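Local coordinates for N-alpha-acetyltransferase 35, NatC auxiliary subunit (Saccharomyces cerevisiae, PDB 6YGA), which serves as the auxiliary subunit of the NatC N-terminal acetyltransferase, the complex that acetylates the N-terminal methionine of the L-A virus Gag protein, at residues B[643-648]-B[677-682]; B[538-543]-B[660-665]; B[79-84]-B[139-144]. One frame throughout, in Å; residues are numbered along the deposited sequence.

Contact 1: B[643-648]-B[677-682]; sequences SIDEIM and KLKHTS. With EDO (1,2-ethanediol), chain C; EDO (1,2-ethanediol), chain Y.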
ATOM      1  N   SER B 643      -8.999 -10.701  32.053  1.00 39.44           N
ATOM      2  CA  SER B 643      -7.788 -11.268  31.462  1.00 41.30           C
ATOM      3  C   SER B 643      -6.886 -10.179  30.894  1.00 43.93           C
ATOM      4  O   SER B 643      -5.662 -10.226  31.072  1.00 47.02           O
ATOM      5  CB  SER B 643      -8.145 -12.279  30.375  1.00 39.50           C
ATOM      6  OG  SER B 643      -8.734 -13.440  30.927  1.00 42.79           O
ATOM      7  N   ILE B 644      -7.468  -9.201  30.196  1.00 42.23           N
ATOM      8  CA  ILE B 644      -6.677  -8.084  29.685  1.00 38.01           C
ATOM      9  C   ILE B 644      -5.994  -7.354  30.832  1.00 36.63           C
ATOM     10  O   ILE B 644      -4.814  -6.992  30.742  1.00 36.40           O
ATOM     11  CB  ILE B 644      -7.559  -7.131  28.857  1.00 36.77           C
ATOM     12  CG1 ILE B 644      -8.057  -7.824  27.588  1.00 36.50           C
ATOM     13  CG2 ILE B 644      -6.794  -5.862  28.495  1.00 34.43           C
ATOM     14  CD1 ILE B 644      -8.935  -6.943  26.721  1.00 35.72           C
ATOM     15  N   ASP B 645      -6.718  -7.142  31.933  1.00 38.35           N
ATOM     16  CA  ASP B 645      -6.143  -6.451  33.083  1.00 41.76           C
ATOM     17  C   ASP B 645      -4.943  -7.208  33.639  1.00 45.33           C
ATOM     18  O   ASP B 645      -3.906  -6.607  33.938  1.00 46.93           O
ATOM     19  CB  ASP B 645      -7.206  -6.254  34.163  1.00 44.14           C
ATOM     20  CG  ASP B 645      -8.127  -5.090  33.867  1.00 50.00           C
ATOM     21  OD1 ASP B 645      -7.882  -4.391  32.864  1.00 52.25           O
ATOM     22  OD2 ASP B 645      -9.089  -4.873  34.632  1.00 52.90           O
ATOM     23  N   GLU B 646      -5.066  -8.535  33.780  1.00 44.58           N
ATOM     24  CA  GLU B 646      -3.953  -9.342  34.272  1.00 47.76           C
ATOM     25  C   GLU B 646      -2.737  -9.221  33.360  1.00 45.14           C
ATOM     26  O   GLU B 646      -1.601  -9.119  33.836  1.00 46.79           O
ATOM     27  CB  GLU B 646      -4.376 -10.808  34.400  1.00 53.65           C
ATOM     28  CG  GLU B 646      -5.461 -11.076  35.435  1.00 62.51           C
ATOM     29  CD  GLU B 646      -5.793 -12.553  35.568  1.00 69.51           C
ATOM     30  OE1 GLU B 646      -4.861 -13.356  35.784  1.00 71.59           O
ATOM     31  OE2 GLU B 646      -6.984 -12.910  35.449  1.00 71.23           O
ATOM     32  N   ILE B 647      -2.958  -9.230  32.045  1.00 41.16           N
ATOM     33  CA  ILE B 647      -1.851  -9.069  31.109  1.00 41.41           C
ATOM     34  C   ILE B 647      -1.221  -7.691  31.264  1.00 43.27           C
ATOM     35  O   ILE B 647       0.008  -7.547  31.222  1.00 43.25           O
ATOM     36  CB  ILE B 647      -2.330  -9.325  29.668  1.00 40.29           C
ATOM     37  CG1 ILE B 647      -2.768 -10.783  29.508  1.00 39.04           C
ATOM     38  CG2 ILE B 647      -1.236  -8.978  28.661  1.00 40.38           C
ATOM     39  CD1 ILE B 647      -3.148 -11.163  28.088  1.00 36.91           C
HETATM   40  N   MSE B 648      -2.041  -6.663  31.467  1.00 42.21           N
HETATM   41  CA  MSE B 648      -1.525  -5.305  31.606  1.00 44.87           C
HETATM   42  C   MSE B 648      -0.693  -5.164  32.882  1.00 47.40           C
HETATM   43  O   MSE B 648       0.352  -4.517  32.869  1.00 46.49           O
HETATM   44  CB  MSE B 648      -2.671  -4.285  31.576  1.00 45.98           C
HETATM   45  CG  MSE B 648      -3.390  -4.214  30.224  1.00 45.35           C
HETATM   46 SE   MSE B 648      -4.791  -2.848  30.095  0.74 48.65          SE
HETATM   47  CE  MSE B 648      -3.669  -1.252  30.036  1.00 46.16           C
ATOM     48  N   LYS B 677      -6.964  -0.369  24.160  1.00 45.21           N
ATOM     49  CA  LYS B 677      -7.902  -0.324  23.043  1.00 43.37           C
ATOM     50  C   LYS B 677      -8.704  -1.613  22.945  1.00 42.38           C
ATOM     51  O   LYS B 677      -9.891  -1.591  22.603  1.00 43.76           O
ATOM     52  CB  LYS B 677      -7.155  -0.060  21.735  1.00 44.07           C
ATOM     53  CG  LYS B 677      -6.528   1.317  21.651  1.00 46.54           C
ATOM     54  CD  LYS B 677      -5.845   1.542  20.315  1.00 49.46           C
ATOM     55  CE  LYS B 677      -5.482   3.010  20.135  1.00 52.00           C
ATOM     56  NZ  LYS B 677      -4.729   3.252  18.877  1.00 54.15           N
ATOM     57  N   LEU B 678      -8.074  -2.750  23.245  1.00 38.22           N
ATOM     58  CA  LEU B 678      -8.805  -4.010  23.215  1.00 38.78           C
ATOM     59  C   LEU B 678      -9.873  -4.044  24.301  1.00 39.48           C
ATOM     60  O   LEU B 678     -10.977  -4.558  24.084  1.00 37.50           O
ATOM     61  CB  LEU B 678      -7.835  -5.180  23.361  1.00 38.70           C
ATOM     62  CG  LEU B 678      -8.352  -6.558  22.950  1.00 39.51           C
ATOM     63  CD1 LEU B 678      -8.816  -6.558  21.501  1.00 38.85           C
ATOM     64  CD2 LEU B 678      -7.256  -7.583  23.163  1.00 39.23           C
ATOM     65  N   LYS B 679      -9.567  -3.488  25.476  1.00 39.72           N
ATOM     66  CA  LYS B 679     -10.554  -3.436  26.549  1.00 41.53           C
ATOM     67  C   LYS B 679     -11.734  -2.553  26.168  1.00 41.36           C
ATOM     68  O   LYS B 679     -12.885  -2.876  26.483  1.00 40.20           O
ATOM     69  CB  LYS B 679      -9.905  -2.932  27.837  1.00 43.18           C
ATOM     70  CG  LYS B 679     -10.826  -2.988  29.041  1.00 47.32           C
ATOM     71  CD  LYS B 679     -10.336  -2.095  30.167  1.00 49.75           C
ATOM     72  CE  LYS B 679      -8.930  -2.461  30.599  1.00 49.08           C
ATOM     73  NZ  LYS B 679      -8.509  -1.678  31.791  1.00 50.44           N
ATOM     74  N   HIS B 680     -11.465  -1.435  25.487  1.00 43.38           N
ATOM     75  CA  HIS B 680     -12.540  -0.556  25.035  1.00 45.07           C
ATOM     76  C   HIS B 680     -13.490  -1.289  24.095  1.00 40.97           C
ATOM     77  O   HIS B 680     -14.714  -1.191  24.239  1.00 41.24           O
ATOM     78  CB  HIS B 680     -11.957   0.682  24.350  1.00 51.52           C
ATOM     79  CG  HIS B 680     -11.299   1.647  25.290  1.00 63.77           C
ATOM     80  ND1 HIS B 680     -10.394   2.597  24.869  1.00 67.04           N
ATOM     81  CD2 HIS B 680     -11.422   1.814  26.629  1.00 67.71           C
ATOM     82  CE1 HIS B 680      -9.985   3.305  25.908  1.00 68.59           C
ATOM     83  NE2 HIS B 680     -10.594   2.850  26.988  1.00 68.04           N
ATOM     84  N   THR B 681     -12.943  -2.034  23.132  1.00 39.04           N
ATOM     85  CA  THR B 681     -13.780  -2.784  22.199  1.00 40.38           C
ATOM     86  C   THR B 681     -14.615  -3.835  22.923  1.00 42.79           C
ATOM     87  O   THR B 681     -15.801  -4.012  22.617  1.00 44.79           O
ATOM     88  CB  THR B 681     -12.905  -3.435  21.125  1.00 37.47           C
ATOM     89  OG1 THR B 681     -12.416  -2.427  20.231  1.00 37.89           O
ATOM     90  CG2 THR B 681     -13.688  -4.476  20.336  1.00 33.85           C
ATOM     91  N   SER B 682     -14.014  -4.535  23.890  1.00 40.35           N
ATOM     92  CA  SER B 682     -14.746  -5.542  24.653  1.00 38.58           C
ATOM     93  C   SER B 682     -15.962  -4.934  25.343  1.00 37.67           C
ATOM     94  O   SER B 682     -17.075  -5.462  25.240  1.00 38.67           O
ATOM     95  CB  SER B 682     -13.818  -6.197  25.676  1.00 40.29           C
ATOM     96  OG  SER B 682     -12.680  -6.761  25.044  1.00 38.39           O
TER
HETATM   97  C1  EDO C 812     -11.726  -2.245  33.932  1.00 69.37           C
HETATM   98  O1  EDO C 812     -10.323  -2.484  34.086  1.00 68.46           O
HETATM   99  C2  EDO C 812     -12.032  -0.783  34.239  1.00 70.31           C
HETATM  100  O2  EDO C 812     -11.403   0.062  33.269  1.00 71.62           O
HETATM  101  C1  EDO Y 814     -10.178 -15.663  28.600  1.00 70.20           C
HETATM  102  O1  EDO Y 814      -8.964 -14.991  28.246  1.00 72.29           O
HETATM  103  C2  EDO Y 814     -11.321 -14.662  28.709  1.00 68.88           C
HETATM  104  O2  EDO Y 814     -12.459 -15.330  29.267  1.00 69.66           O
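Lys679 NZ is gripped from two directions, by the carboxylate of Asp645 on the facing helix and by a bound 1,2-ethanediol. The salt bridge runs from Lys679 NZ to Asp645 OD1 at 3.0 Å and uses the syn lone pair of that oxygen. Ethanediol O1 completes the triangle: it accepts from Lys679 NZ at 3.0 Å and donates to Asp645 OD2 at 2.7 Å. The lysine chain leaves its helix with CG anti to the backbone N and then bends at chi3 (-57°), a kink that turns the chain toward the aspartate, the two side chains crossing at about a right angle. Selenomethionine Met648 crosses the same chain, SE 4.2 Å from Lys679 CE.

Beneath this polar edge the contact is apolar. Only the CD1 end of Ile644 does the touching, reaching Leu678 CG at 3.8 Å and Lys679 N at 3.7 Å. Ser682 OG, next to that methyl, donates back to Leu678 O, which also takes Ser682 N from the opposite face of its plane. Ile547 of helix 511-564 and Tyr675 also pack on Ile644.

Helices 619-653 and 668-701 thus form an antiparallel hairpin, their local axes 170° apart and 10.4 Å at closest approach. The ethanediol, probably from the crystallisation liquor, bridges an ion pair at the partly exposed edge of an otherwise apolar helix seam, where water could probably substitute.

Contact 2: B[538-543]-B[660-665]; sequences LNYLLK and LVTGTR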
ATOM      1  N   LEU B 538       4.555 -19.356  27.755  1.00 40.80           N
ATOM      2  CA  LEU B 538       3.365 -20.058  27.280  1.00 41.97           C
ATOM      3  C   LEU B 538       2.134 -19.673  28.089  1.00 43.40           C
ATOM      4  O   LEU B 538       1.011 -19.716  27.574  1.00 43.64           O
ATOM      5  CB  LEU B 538       3.580 -21.570  27.334  1.00 41.23           C
ATOM      6  CG  LEU B 538       4.658 -22.123  26.400  1.00 41.61           C
ATOM      7  CD1 LEU B 538       4.885 -23.604  26.644  1.00 43.51           C
ATOM      8  CD2 LEU B 538       4.277 -21.867  24.950  1.00 41.65           C
ATOM      9  N   ASN B 539       2.326 -19.295  29.353  1.00 45.06           N
ATOM     10  CA  ASN B 539       1.207 -18.816  30.152  1.00 48.44           C
ATOM     11  C   ASN B 539       0.618 -17.543  29.559  1.00 46.02           C
ATOM     12  O   ASN B 539      -0.605 -17.361  29.548  1.00 46.05           O
ATOM     13  CB  ASN B 539       1.662 -18.580  31.589  1.00 54.16           C
ATOM     14  CG  ASN B 539       0.698 -19.144  32.596  1.00 61.96           C
ATOM     15  OD1 ASN B 539       0.766 -20.324  32.943  1.00 65.40           O
ATOM     16  ND2 ASN B 539      -0.216 -18.308  33.073  1.00 64.82           N
ATOM     17  N   TYR B 540       1.473 -16.651  29.055  1.00 43.46           N
ATOM     18  CA  TYR B 540       0.987 -15.429  28.424  1.00 44.06           C
ATOM     19  C   TYR B 540       0.299 -15.725  27.096  1.00 42.06           C
ATOM     20  O   TYR B 540      -0.754 -15.148  26.797  1.00 41.40           O
ATOM     21  CB  TYR B 540       2.141 -14.447  28.225  1.00 44.18           C
ATOM     22  CG  TYR B 540       1.869 -13.389  27.179  1.00 44.65           C
ATOM     23  CD1 TYR B 540       0.920 -12.400  27.396  1.00 43.43           C
ATOM     24  CD2 TYR B 540       2.565 -13.378  25.976  1.00 45.60           C
ATOM     25  CE1 TYR B 540       0.665 -11.430  26.442  1.00 46.33           C
ATOM     26  CE2 TYR B 540       2.320 -12.409  25.015  1.00 45.25           C
ATOM     27  CZ  TYR B 540       1.368 -11.436  25.254  1.00 46.45           C
ATOM     28  OH  TYR B 540       1.110 -10.466  24.309  1.00 46.35           O
ATOM     29  N   LEU B 541       0.878 -16.616  26.286  1.00 38.47           N
ATOM     30  CA  LEU B 541       0.265 -16.958  25.006  1.00 35.55           C
ATOM     31  C   LEU B 541      -1.104 -17.595  25.205  1.00 37.24           C
ATOM     32  O   LEU B 541      -2.032 -17.347  24.426  1.00 36.86           O
ATOM     33  CB  LEU B 541       1.179 -17.894  24.217  1.00 33.18           C
ATOM     34  CG  LEU B 541       2.499 -17.308  23.714  1.00 33.02           C
ATOM     35  CD1 LEU B 541       3.306 -18.371  22.989  1.00 33.12           C
ATOM     36  CD2 LEU B 541       2.247 -16.112  22.807  1.00 32.76           C
ATOM     37  N   LEU B 542      -1.248 -18.423  26.241  1.00 38.01           N
ATOM     38  CA  LEU B 542      -2.542 -19.037  26.517  1.00 40.81           C
ATOM     39  C   LEU B 542      -3.571 -17.991  26.918  1.00 41.84           C
ATOM     40  O   LEU B 542      -4.732 -18.060  26.501  1.00 42.22           O
ATOM     41  CB  LEU B 542      -2.398 -20.103  27.602  1.00 42.09           C
ATOM     42  CG  LEU B 542      -1.844 -21.446  27.128  1.00 41.69           C
ATOM     43  CD1 LEU B 542      -1.441 -22.317  28.308  1.00 39.25           C
ATOM     44  CD2 LEU B 542      -2.878 -22.154  26.270  1.00 41.81           C
ATOM     45  N   LYS B 543      -3.162 -17.006  27.724  1.00 41.60           N
ATOM     46  CA  LYS B 543      -4.080 -15.936  28.103  1.00 44.11           C
ATOM     47  C   LYS B 543      -4.455 -15.075  26.903  1.00 43.52           C
ATOM     48  O   LYS B 543      -5.610 -14.653  26.773  1.00 42.14           O
ATOM     49  CB  LYS B 543      -3.468 -15.073  29.206  1.00 48.36           C
ATOM     50  CG  LYS B 543      -3.955 -15.423  30.597  1.00 54.87           C
ATOM     51  CD  LYS B 543      -3.903 -14.220  31.526  1.00 60.00           C
ATOM     52  CE  LYS B 543      -4.658 -14.505  32.812  1.00 64.81           C
ATOM     53  NZ  LYS B 543      -6.084 -14.848  32.548  1.00 65.60           N
ATOM     54  N   LEU B 660       4.065 -14.356  34.461  1.00 53.26           N
ATOM     55  CA  LEU B 660       4.001 -14.142  33.023  1.00 49.86           C
ATOM     56  C   LEU B 660       5.337 -13.643  32.489  1.00 50.96           C
ATOM     57  O   LEU B 660       6.071 -12.925  33.173  1.00 55.68           O
ATOM     58  CB  LEU B 660       2.909 -13.131  32.653  1.00 49.21           C
ATOM     59  CG  LEU B 660       1.448 -13.483  32.942  1.00 49.82           C
ATOM     60  CD1 LEU B 660       0.541 -12.278  32.715  1.00 48.08           C
ATOM     61  CD2 LEU B 660       0.992 -14.659  32.093  1.00 49.87           C
ATOM     62  N   VAL B 661       5.632 -14.029  31.252  1.00 47.38           N
ATOM     63  CA  VAL B 661       6.735 -13.476  30.476  1.00 46.64           C
ATOM     64  C   VAL B 661       6.155 -12.998  29.153  1.00 46.61           C
ATOM     65  O   VAL B 661       5.684 -13.812  28.348  1.00 47.96           O
ATOM     66  CB  VAL B 661       7.857 -14.503  30.252  1.00 45.27           C
ATOM     67  CG1 VAL B 661       8.853 -13.993  29.221  1.00 43.44           C
ATOM     68  CG2 VAL B 661       8.562 -14.806  31.558  1.00 46.80           C
ATOM     69  N   THR B 662       6.163 -11.678  28.942  1.00 43.99           N
ATOM     70  CA  THR B 662       5.594 -11.079  27.743  1.00 43.27           C
ATOM     71  C   THR B 662       6.631 -10.527  26.776  1.00 42.84           C
ATOM     72  O   THR B 662       6.315 -10.355  25.595  1.00 40.79           O
ATOM     73  CB  THR B 662       4.625  -9.946  28.117  1.00 43.60           C
ATOM     74  OG1 THR B 662       5.349  -8.880  28.742  1.00 43.35           O
ATOM     75  CG2 THR B 662       3.555 -10.453  29.072  1.00 45.12           C
ATOM     76  N   GLY B 663       7.846 -10.239  27.240  1.00 41.82           N
ATOM     77  CA  GLY B 663       8.887  -9.747  26.352  1.00 41.28           C
ATOM     78  C   GLY B 663       8.593  -8.396  25.742  1.00 42.40           C
ATOM     79  O   GLY B 663       9.105  -8.084  24.660  1.00 42.95           O
ATOM     80  N   THR B 664       7.784  -7.577  26.412  1.00 41.64           N
ATOM     81  CA  THR B 664       7.346  -6.295  25.881  1.00 40.43           C
ATOM     82  C   THR B 664       8.169  -5.126  26.409  1.00 41.61           C
ATOM     83  O   THR B 664       7.708  -3.981  26.353  1.00 43.23           O
ATOM     84  CB  THR B 664       5.866  -6.071  26.199  1.00 37.26           C
ATOM     85  OG1 THR B 664       5.660  -6.176  27.614  1.00 37.63           O
ATOM     86  CG2 THR B 664       5.007  -7.102  25.490  1.00 33.95           C
ATOM     87  N   ARG B 665       9.378  -5.389  26.915  1.00 40.98           N
ATOM     88  CA  ARG B 665      10.165  -4.328  27.539  1.00 44.45           C
ATOM     89  C   ARG B 665      10.426  -3.177  26.572  1.00 46.23           C
ATOM     90  O   ARG B 665      10.378  -2.005  26.965  1.00 48.89           O
ATOM     91  CB  ARG B 665      11.483  -4.893  28.068  1.00 45.33           C
ATOM     92  CG  ARG B 665      12.419  -3.844  28.654  1.00 45.80           C
ATOM     93  CD  ARG B 665      13.654  -4.481  29.275  1.00 45.40           C
ATOM     94  NE  ARG B 665      14.485  -5.164  28.286  1.00 46.64           N
ATOM     95  CZ  ARG B 665      15.554  -4.623  27.707  1.00 49.82           C
ATOM     96  NH1 ARG B 665      15.927  -3.389  28.018  1.00 50.49           N
ATOM     97  NH2 ARG B 665      16.253  -5.317  26.819  1.00 51.84           N
TER
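Tyr540, on the long helix 511-564, meets Leu660 and Thr662 of the connection between the last two long helices, 619-653 and 668-701, so that the turn of a helical hairpin is laid against a third helix of the bundle. The tyrosine extends its ring away from its own helix, chi1 of 160° setting CG anti to the main-chain N, and presents one face to Thr662. There the CG2 methyl makes a CH-pi contact, 4.0 Å from the ring centroid and 22° off the normal, displaced toward the CD1 side. Thr662 can offer this methyl because its hydroxyl takes the place between backbone N and carbonyl carbon (chi1 65°); OG1 is then paired with Thr664 OG1 at 2.9 Å inside the loop.

Leu660 works through a single branch. Its CD2 rests on the helix backbone, 3.7 Å from Tyr540 N, while the Asn539 side chain crosses it at about a right angle. The amide of Asn539 has its polar partner elsewhere, OD1 accepting from Gln487 on helix 465-506. No hydrogen bond links the two segments: the loop is held here by packing, and its backbone is tied separately, Thr662 N and Gly663 N both donating to the carboxylate of Asp655. The far end of the tyrosine is fixed by a hydrogen bond between Tyr540 OH and Tyr675 OH. At the near end, Tyr540 CB sits 3.6 Å from the carbonyl oxygen Val661 O.

Contact 3: B[79-84]-B[139-144]; sequences NVAYDP and TGNILY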
ATOM      1  N   ASN B  79      19.495  33.520 -10.676  1.00 87.51           N
ATOM      2  CA  ASN B  79      20.577  34.471 -10.440  1.00 89.85           C
ATOM      3  C   ASN B  79      20.088  35.821  -9.932  1.00 91.85           C
ATOM      4  O   ASN B  79      20.912  36.638  -9.510  1.00 95.23           O
ATOM      5  CB  ASN B  79      21.401  34.679 -11.718  1.00 92.23           C
ATOM      6  CG  ASN B  79      21.882  33.374 -12.325  1.00 90.66           C
ATOM      7  OD1 ASN B  79      22.789  32.726 -11.799  1.00 90.35           O
ATOM      8  ND2 ASN B  79      21.278  32.984 -13.443  1.00 90.14           N
ATOM      9  N   VAL B  80      18.789  36.082  -9.972  1.00 91.07           N
ATOM     10  CA  VAL B  80      18.252  37.330  -9.442  1.00 93.58           C
ATOM     11  C   VAL B  80      18.060  37.191  -7.940  1.00 93.01           C
ATOM     12  O   VAL B  80      17.539  36.179  -7.455  1.00 90.01           O
ATOM     13  CB  VAL B  80      16.932  37.694 -10.149  1.00 94.79           C
ATOM     14  CG1 VAL B  80      16.319  38.949  -9.547  1.00 97.48           C
ATOM     15  CG2 VAL B  80      17.167  37.874 -11.641  1.00 96.99           C
ATOM     16  N   ALA B  81      18.501  38.202  -7.196  1.00 96.14           N
ATOM     17  CA  ALA B  81      18.342  38.246  -5.744  1.00 95.28           C
ATOM     18  C   ALA B  81      17.071  39.031  -5.444  1.00 98.01           C
ATOM     19  O   ALA B  81      17.084  40.263  -5.415  1.00100.98           O
ATOM     20  CB  ALA B  81      19.559  38.878  -5.080  1.00 95.15           C
ATOM     21  N   TYR B  82      15.976  38.312  -5.215  1.00 98.23           N
ATOM     22  CA  TYR B  82      14.679  38.939  -5.000  1.00100.50           C
ATOM     23  C   TYR B  82      14.595  39.545  -3.604  1.00105.18           C
ATOM     24  O   TYR B  82      15.089  38.974  -2.628  1.00102.79           O
ATOM     25  CB  TYR B  82      13.560  37.919  -5.213  1.00 95.72           C
ATOM     26  CG  TYR B  82      13.500  37.391  -6.631  1.00 93.68           C
ATOM     27  CD1 TYR B  82      14.252  36.285  -7.016  1.00 90.61           C
ATOM     28  CD2 TYR B  82      12.703  38.005  -7.590  1.00 94.93           C
ATOM     29  CE1 TYR B  82      14.209  35.804  -8.310  1.00 90.41           C
ATOM     30  CE2 TYR B  82      12.653  37.532  -8.889  1.00 94.88           C
ATOM     31  CZ  TYR B  82      13.408  36.430  -9.242  1.00 93.08           C
ATOM     32  OH  TYR B  82      13.363  35.953 -10.531  1.00 93.50           O
ATOM     33  N   ASP B  83      13.965  40.715  -3.519  1.00114.61           N
ATOM     34  CA  ASP B  83      13.831  41.561  -2.342  1.00118.78           C
ATOM     35  C   ASP B  83      12.477  41.354  -1.674  1.00114.56           C
ATOM     36  O   ASP B  83      11.466  41.180  -2.364  1.00113.60           O
ATOM     37  CB  ASP B  83      13.986  43.033  -2.727  1.00128.57           C
ATOM     38  CG  ASP B  83      15.226  43.287  -3.562  1.00134.41           C
ATOM     39  OD1 ASP B  83      16.348  43.183  -3.022  1.00134.19           O
ATOM     40  OD2 ASP B  83      15.078  43.569  -4.771  1.00139.75           O
ATOM     41  N   PRO B  84      12.413  41.349  -0.328  1.00109.04           N
ATOM     42  CA  PRO B  84      13.560  41.426   0.591  1.00106.07           C
ATOM     43  C   PRO B  84      14.313  40.097   0.733  1.00100.54           C
ATOM     44  O   PRO B  84      13.681  39.055   0.901  1.00 98.59           O
ATOM     45  CB  PRO B  84      12.916  41.835   1.919  1.00106.72           C
ATOM     46  CG  PRO B  84      11.514  41.339   1.830  1.00106.45           C
ATOM     47  CD  PRO B  84      11.127  41.465   0.383  1.00108.01           C
ATOM     48  N   THR B 139      24.219  35.156  -7.672  1.00109.84           N
ATOM     49  CA  THR B 139      23.382  36.342  -7.555  1.00109.44           C
ATOM     50  C   THR B 139      24.131  37.552  -7.018  1.00110.70           C
ATOM     51  O   THR B 139      23.645  38.677  -7.172  1.00114.85           O
ATOM     52  CB  THR B 139      22.179  36.067  -6.642  1.00105.25           C
ATOM     53  OG1 THR B 139      22.575  36.199  -5.268  1.00104.29           O
ATOM     54  CG2 THR B 139      21.643  34.663  -6.879  1.00100.69           C
ATOM     55  N   GLY B 140      25.297  37.352  -6.410  1.00106.98           N
ATOM     56  CA  GLY B 140      26.009  38.425  -5.752  1.00107.62           C
ATOM     57  C   GLY B 140      25.516  38.755  -4.361  1.00107.53           C
ATOM     58  O   GLY B 140      26.083  39.647  -3.718  1.00111.49           O
ATOM     59  N   ASN B 141      24.479  38.074  -3.880  1.00103.58           N
ATOM     60  CA  ASN B 141      23.950  38.262  -2.536  1.00103.88           C
ATOM     61  C   ASN B 141      24.290  37.035  -1.701  1.00100.82           C
ATOM     62  O   ASN B 141      24.203  35.900  -2.181  1.00 97.90           O
ATOM     63  CB  ASN B 141      22.432  38.492  -2.570  1.00105.52           C
ATOM     64  CG  ASN B 141      21.874  38.966  -1.233  1.00108.94           C
ATOM     65  OD1 ASN B 141      22.352  38.573  -0.168  1.00110.47           O
ATOM     66  ND2 ASN B 141      20.850  39.811  -1.287  1.00110.59           N
ATOM     67  N   ILE B 142      24.676  37.268  -0.445  1.00101.18           N
ATOM     68  CA  ILE B 142      25.238  36.189   0.358  1.00 98.48           C
ATOM     69  C   ILE B 142      24.155  35.222   0.821  1.00 94.98           C
ATOM     70  O   ILE B 142      24.431  34.045   1.079  1.00 91.64           O
ATOM     71  CB  ILE B 142      26.031  36.770   1.543  1.00100.54           C
ATOM     72  CG1 ILE B 142      27.067  35.756   2.022  1.00 98.83           C
ATOM     73  CG2 ILE B 142      25.103  37.172   2.689  1.00100.89           C
ATOM     74  CD1 ILE B 142      28.069  35.369   0.955  1.00 98.82           C
ATOM     75  N   LEU B 143      22.913  35.694   0.934  1.00 94.78           N
ATOM     76  CA  LEU B 143      21.835  34.826   1.390  1.00 90.56           C
ATOM     77  C   LEU B 143      21.439  33.827   0.309  1.00 88.11           C
ATOM     78  O   LEU B 143      21.159  32.658   0.606  1.00 85.43           O
ATOM     79  CB  LEU B 143      20.643  35.678   1.822  1.00 91.39           C
ATOM     80  CG  LEU B 143      20.947  36.687   2.934  1.00 93.65           C
ATOM     81  CD1 LEU B 143      19.760  37.606   3.142  1.00 94.96           C
ATOM     82  CD2 LEU B 143      21.311  35.975   4.231  1.00 91.23           C
ATOM     83  N   TYR B 144      21.431  34.264  -0.952  1.00 88.94           N
ATOM     84  CA  TYR B 144      21.066  33.376  -2.050  1.00 87.16           C
ATOM     85  C   TYR B 144      22.201  32.429  -2.420  1.00 84.89           C
ATOM     86  O   TYR B 144      21.965  31.240  -2.659  1.00 81.32           O
ATOM     87  CB  TYR B 144      20.653  34.191  -3.276  1.00 90.91           C
ATOM     88  CG  TYR B 144      19.265  34.786  -3.192  1.00 93.52           C
ATOM     89  CD1 TYR B 144      19.050  36.007  -2.572  1.00 97.27           C
ATOM     90  CD2 TYR B 144      18.171  34.126  -3.740  1.00 92.01           C
ATOM     91  CE1 TYR B 144      17.786  36.555  -2.492  1.00 98.91           C
ATOM     92  CE2 TYR B 144      16.901  34.666  -3.668  1.00 93.66           C
ATOM     93  CZ  TYR B 144      16.714  35.881  -3.042  1.00 97.26           C
ATOM     94  OH  TYR B 144      15.454  36.424  -2.965  1.00 98.56           O
TER
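The ring of Tyr144 lies against the backbone of 79-84, with one face turned to Ala81. The alpha carbon of Ala81 makes a CH-pi contact there, 3.9 Å from the ring centroid and 20° off the normal, and Val80 O lies over the rim of the same face. The phenol reaches on past the alanine: Tyr144 OH donates to Tyr82 O at 2.6 Å, the donor tilted 19° from the carbonyl plane. Tyr144 OH also lies at the edge of the Tyr82 ring, near its plane. Tyr82 in turn carries Val80 CG1 over one face, and its ring meets that of Phe76.

Ala81 CB wedges between Tyr144 CD1 and Asn141 CB, 3.8 Å from each. At the start of both segments, Asn79 O approaches Thr139 CA at 3.2 Å in a CA-H...O contact. Thr139 OG1 accepts from Asn141 N at 3.0 Å and is also hydrogen-bonded to Asp145 OD1; together these bonds span the bend leading into the helix. Asn141 OD1 then accepts from Leu143 N at 3.1 Å in a nearly straight bond (169° at H), the donor above the amide's carbonyl plane. An ST turn thus runs directly into an asparagine N-cap, the two marking the start of helix 142-167 beside the loop that precedes helix 85-104.

Overall arrangement
From the N terminus, contact 3 comes first, joining the loop ahead of helix 85-104 to the start of helix 142-167; it closes a mostly helical excursion of 54 residues in the Mak10 region. Contacts 1 and 2 follow much later, in the NAA35-like TPR-repeat region and on the opposite side of the chain's centre, about 61 and 63 Å from contact 3 between centres. Contact 2 closes a span of 116 residues, contact 1 one of 28. These two cross: 538-543 precedes 643-648, and 660-665 falls inside the hairpin that contact 1 closes. They touch where Ile647 packs on Tyr540, and together join helices 511-564, 619-653 and 668-701.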